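Local structure of leucine-rich repeat protein (Bacteroides thetaiotaomicron, 4ECN) at residues 48-62 with 71-83. The protein is of unknown function but, as an extracellular leucine-rich repeat protein carrying DUF4458 domains, probably binds other proteins. Residues are numbered along the deposited sequence; the frame is centred on the assembly and turned at random.
Sequences MTHNGTTVSQTLLLN and YGLRSDKLQLLAG
Asn62 and Arg74 face each other as an antiparallel hydrogen-bonded pair, Asn62 N giving to Arg74 O at 2.6 Å and Arg74 N returning the bond to Asn62 O at 2.8 Å. Next along, Asp76 N donates to Leu60 O, which Ser75 CA also approaches. Arg74 O takes a second donor, Asn62 ND2, from above its carbonyl plane (3.2 Å). The same ND2 reaches Asp76 OD1, an almost straight bond (171°) that lies in the amide plane but meets the carboxylate from above its own. An alanine in place of Asn62 would probably leave Asp76 OD1 without this donor and let the carboxylate turn more freely. The Arg74 chain bends at chi3 (46°), bringing its guanidinium nearly parallel to the Asn62 amide, with NH2 3.5 Å from Asn62 CB. These strands, 54-63 and 73-81, belong to the beta-sheet domain of DUF4458, of the transthyretin clan, and part beyond Asp76. Ser75 OG turns to the carbonyl of the next residue, Asp76 O, on a lone pair; past the split, Leu59 CD1 packs against Leu78 CB (3.7 Å). Selenomethionine Met48 meets Leu78 tip to tip, CE to CD2. At the far end His50 CE1 rests near Gly83 CA, its ND1 bonded to Thr84 O.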
# COMPACT_ATOMS: atom_id res chain seq x y z
N MSE A 48 -28.82 -17.90 -37.41
CA MSE A 48 -29.19 -17.47 -36.06
C MSE A 48 -29.27 -18.62 -35.07
O MSE A 48 -29.37 -19.78 -35.47
CB MSE A 48 -30.57 -16.80 -36.07
CG MSE A 48 -30.59 -15.42 -36.68
SE MSE A 48 -32.43 -14.97 -37.13
CE MSE A 48 -32.64 -16.13 -38.75
N THR A 49 -29.30 -18.28 -33.76
CA THR A 49 -29.45 -19.23 -32.66
C THR A 49 -30.48 -18.69 -31.65
O THR A 49 -30.35 -17.55 -31.18
CB THR A 49 -28.11 -19.53 -31.98
OG1 THR A 49 -27.51 -18.31 -31.56
CG2 THR A 49 -27.15 -20.31 -32.87
N HIS A 50 -31.52 -19.49 -31.35
CA HIS A 50 -32.58 -19.15 -30.39
C HIS A 50 -32.77 -20.33 -29.44
O HIS A 50 -33.45 -21.31 -29.78
CB HIS A 50 -33.90 -18.76 -31.11
CG HIS A 50 -35.08 -18.51 -30.19
ND1 HIS A 50 -35.08 -17.47 -29.27
CD2 HIS A 50 -36.29 -19.12 -30.16
CE1 HIS A 50 -36.26 -17.52 -28.67
NE2 HIS A 50 -37.03 -18.49 -29.18
N ASN A 51 -32.14 -20.22 -28.24
CA ASN A 51 -32.14 -21.21 -27.15
C ASN A 51 -31.76 -22.61 -27.71
O ASN A 51 -32.59 -23.53 -27.74
CB ASN A 51 -33.49 -21.24 -26.41
CG ASN A 51 -33.82 -19.98 -25.62
OD1 ASN A 51 -34.45 -19.04 -26.12
ND2 ASN A 51 -33.43 -19.96 -24.35
N GLY A 52 -30.52 -22.71 -28.19
CA GLY A 52 -29.94 -23.93 -28.75
C GLY A 52 -30.49 -24.44 -30.06
O GLY A 52 -30.26 -25.61 -30.40
N THR A 53 -31.23 -23.60 -30.82
CA THR A 53 -31.77 -23.99 -32.13
C THR A 53 -30.95 -23.21 -33.18
O THR A 53 -31.33 -22.09 -33.54
CB THR A 53 -33.31 -23.78 -32.22
OG1 THR A 53 -33.95 -24.39 -31.10
CG2 THR A 53 -33.91 -24.34 -33.51
N THR A 54 -29.80 -23.79 -33.61
CA THR A 54 -28.92 -23.19 -34.63
C THR A 54 -29.62 -23.39 -35.98
O THR A 54 -29.41 -24.42 -36.63
CB THR A 54 -27.49 -23.78 -34.55
OG1 THR A 54 -27.02 -23.75 -33.20
CG2 THR A 54 -26.49 -23.07 -35.47
N VAL A 55 -30.50 -22.45 -36.35
CA VAL A 55 -31.29 -22.56 -37.59
C VAL A 55 -31.12 -21.24 -38.43
O VAL A 55 -31.14 -20.13 -37.90
CB VAL A 55 -32.78 -22.91 -37.27
CG1 VAL A 55 -33.46 -21.88 -36.37
CG2 VAL A 55 -33.59 -23.18 -38.54
N SER A 56 -30.90 -21.44 -39.74
CA SER A 56 -30.69 -20.40 -40.76
C SER A 56 -31.90 -20.28 -41.69
O SER A 56 -32.65 -21.25 -41.84
CB SER A 56 -29.44 -20.70 -41.58
OG SER A 56 -29.52 -21.93 -42.28
N GLN A 57 -32.07 -19.12 -42.34
CA GLN A 57 -33.18 -18.91 -43.25
C GLN A 57 -32.75 -18.02 -44.41
O GLN A 57 -32.06 -17.03 -44.18
CB GLN A 57 -34.38 -18.28 -42.50
CG GLN A 57 -35.64 -18.04 -43.35
CD GLN A 57 -36.38 -19.29 -43.71
OE1 GLN A 57 -37.10 -19.87 -42.88
NE2 GLN A 57 -36.28 -19.71 -44.97
N THR A 58 -33.17 -18.36 -45.63
CA THR A 58 -32.84 -17.58 -46.82
C THR A 58 -33.97 -16.57 -47.12
O THR A 58 -35.15 -16.92 -47.07
CB THR A 58 -32.55 -18.50 -48.03
OG1 THR A 58 -31.63 -19.53 -47.64
CG2 THR A 58 -32.00 -17.74 -49.24
N LEU A 59 -33.57 -15.32 -47.42
CA LEU A 59 -34.42 -14.18 -47.78
C LEU A 59 -33.87 -13.48 -49.01
O LEU A 59 -32.68 -13.61 -49.31
CB LEU A 59 -34.54 -13.17 -46.61
CG LEU A 59 -35.30 -13.62 -45.37
CD1 LEU A 59 -34.88 -12.83 -44.16
CD2 LEU A 59 -36.80 -13.58 -45.57
N LEU A 60 -34.72 -12.73 -49.72
CA LEU A 60 -34.31 -11.98 -50.91
C LEU A 60 -33.94 -10.54 -50.54
O LEU A 60 -34.45 -9.98 -49.56
CB LEU A 60 -35.42 -11.98 -51.99
CG LEU A 60 -35.84 -13.32 -52.61
CD1 LEU A 60 -37.29 -13.29 -53.04
CD2 LEU A 60 -34.94 -13.71 -53.77
N LEU A 61 -33.05 -9.94 -51.34
CA LEU A 61 -32.60 -8.56 -51.23
C LEU A 61 -33.38 -7.65 -52.18
O LEU A 61 -33.51 -7.96 -53.37
CB LEU A 61 -31.09 -8.46 -51.53
CG LEU A 61 -30.09 -8.42 -50.37
CD1 LEU A 61 -30.28 -9.58 -49.43
CD2 LEU A 61 -28.66 -8.43 -50.88
N ASN A 62 -33.90 -6.55 -51.66
CA ASN A 62 -34.61 -5.52 -52.43
C ASN A 62 -33.67 -4.32 -52.55
O ASN A 62 -33.14 -3.87 -51.52
CB ASN A 62 -35.96 -5.16 -51.78
CG ASN A 62 -36.91 -6.32 -51.57
OD1 ASN A 62 -37.64 -6.74 -52.48
ND2 ASN A 62 -36.96 -6.83 -50.35
N TYR A 71 -25.59 0.36 -48.19
CA TYR A 71 -25.24 -0.34 -49.44
C TYR A 71 -26.44 -0.35 -50.41
O TYR A 71 -26.27 -0.74 -51.57
CB TYR A 71 -24.74 -1.79 -49.18
CG TYR A 71 -23.26 -1.92 -48.91
CD1 TYR A 71 -22.32 -1.79 -49.94
CD2 TYR A 71 -22.79 -2.27 -47.65
CE1 TYR A 71 -20.95 -1.92 -49.70
CE2 TYR A 71 -21.42 -2.42 -47.40
CZ TYR A 71 -20.50 -2.23 -48.42
OH TYR A 71 -19.16 -2.37 -48.17
N GLY A 72 -27.60 0.08 -49.93
CA GLY A 72 -28.82 0.15 -50.73
C GLY A 72 -29.46 -1.19 -51.02
O GLY A 72 -29.94 -1.41 -52.14
N LEU A 73 -29.46 -2.11 -50.03
CA LEU A 73 -30.06 -3.45 -50.13
C LEU A 73 -30.81 -3.76 -48.83
O LEU A 73 -30.22 -3.66 -47.75
CB LEU A 73 -29.02 -4.54 -50.44
CG LEU A 73 -28.33 -4.48 -51.82
CD1 LEU A 73 -26.99 -5.20 -51.79
CD2 LEU A 73 -29.24 -4.98 -52.95
N ARG A 74 -32.13 -4.08 -48.96
CA ARG A 74 -33.04 -4.37 -47.84
C ARG A 74 -33.68 -5.75 -48.02
O ARG A 74 -34.11 -6.11 -49.11
CB ARG A 74 -34.12 -3.28 -47.73
CG ARG A 74 -35.08 -3.45 -46.54
CD ARG A 74 -36.33 -2.59 -46.67
NE ARG A 74 -36.94 -2.67 -48.01
CZ ARG A 74 -37.77 -3.63 -48.42
NH1 ARG A 74 -38.12 -4.62 -47.60
NH2 ARG A 74 -38.25 -3.61 -49.66
N SER A 75 -33.77 -6.50 -46.92
CA SER A 75 -34.31 -7.86 -46.86
C SER A 75 -35.84 -7.90 -46.75
O SER A 75 -36.45 -7.02 -46.12
CB SER A 75 -33.71 -8.59 -45.66
OG SER A 75 -34.33 -9.83 -45.39
N ASP A 76 -36.45 -8.97 -47.31
CA ASP A 76 -37.88 -9.29 -47.19
C ASP A 76 -38.24 -9.56 -45.72
O ASP A 76 -37.36 -9.91 -44.93
CB ASP A 76 -38.23 -10.54 -48.05
CG ASP A 76 -38.40 -10.40 -49.56
OD1 ASP A 76 -38.92 -9.35 -50.00
OD2 ASP A 76 -38.17 -11.40 -50.28
N LYS A 77 -39.53 -9.41 -45.35
CA LYS A 77 -39.98 -9.69 -43.97
C LYS A 77 -39.74 -11.15 -43.62
O LYS A 77 -39.98 -12.03 -44.44
CB LYS A 77 -41.48 -9.37 -43.79
CG LYS A 77 -41.85 -7.97 -43.28
CD LYS A 77 -43.39 -7.91 -43.07
CE LYS A 77 -43.89 -6.63 -42.43
NZ LYS A 77 -45.32 -6.72 -42.03
N LEU A 78 -39.27 -11.40 -42.40
CA LEU A 78 -39.04 -12.76 -41.91
C LEU A 78 -39.90 -13.01 -40.68
O LEU A 78 -39.67 -12.40 -39.63
CB LEU A 78 -37.55 -12.98 -41.61
CG LEU A 78 -37.15 -14.28 -40.87
CD1 LEU A 78 -37.54 -15.52 -41.67
CD2 LEU A 78 -35.68 -14.28 -40.53
N GLN A 79 -40.89 -13.92 -40.79
CA GLN A 79 -41.73 -14.23 -39.65
C GLN A 79 -41.00 -15.18 -38.72
O GLN A 79 -40.57 -16.25 -39.14
CB GLN A 79 -43.08 -14.82 -40.08
CG GLN A 79 -44.09 -14.89 -38.93
CD GLN A 79 -45.45 -15.37 -39.39
OE1 GLN A 79 -45.79 -15.35 -40.59
NE2 GLN A 79 -46.27 -15.75 -38.44
N LEU A 80 -40.84 -14.76 -37.46
CA LEU A 80 -40.18 -15.53 -36.41
C LEU A 80 -40.99 -15.48 -35.16
O LEU A 80 -41.80 -14.57 -35.00
CB LEU A 80 -38.77 -14.98 -36.13
CG LEU A 80 -37.71 -15.18 -37.20
CD1 LEU A 80 -36.53 -14.26 -36.95
CD2 LEU A 80 -37.26 -16.61 -37.27
N LEU A 81 -40.78 -16.43 -34.24
CA LEU A 81 -41.50 -16.41 -32.98
C LEU A 81 -40.83 -15.41 -32.06
O LEU A 81 -39.60 -15.36 -31.99
CB LEU A 81 -41.59 -17.81 -32.36
CG LEU A 81 -42.71 -17.98 -31.31
CD1 LEU A 81 -43.55 -19.22 -31.59
CD2 LEU A 81 -42.16 -17.87 -29.86
N ALA A 82 -41.64 -14.59 -31.38
CA ALA A 82 -41.19 -13.52 -30.49
C ALA A 82 -40.21 -14.03 -29.42
O ALA A 82 -40.54 -14.95 -28.67
CB ALA A 82 -42.38 -12.85 -29.82
N GLY A 83 -39.02 -13.43 -29.41
CA GLY A 83 -37.94 -13.76 -28.48
C GLY A 83 -36.59 -13.25 -28.93
O GLY A 83 -36.47 -12.68 -30.02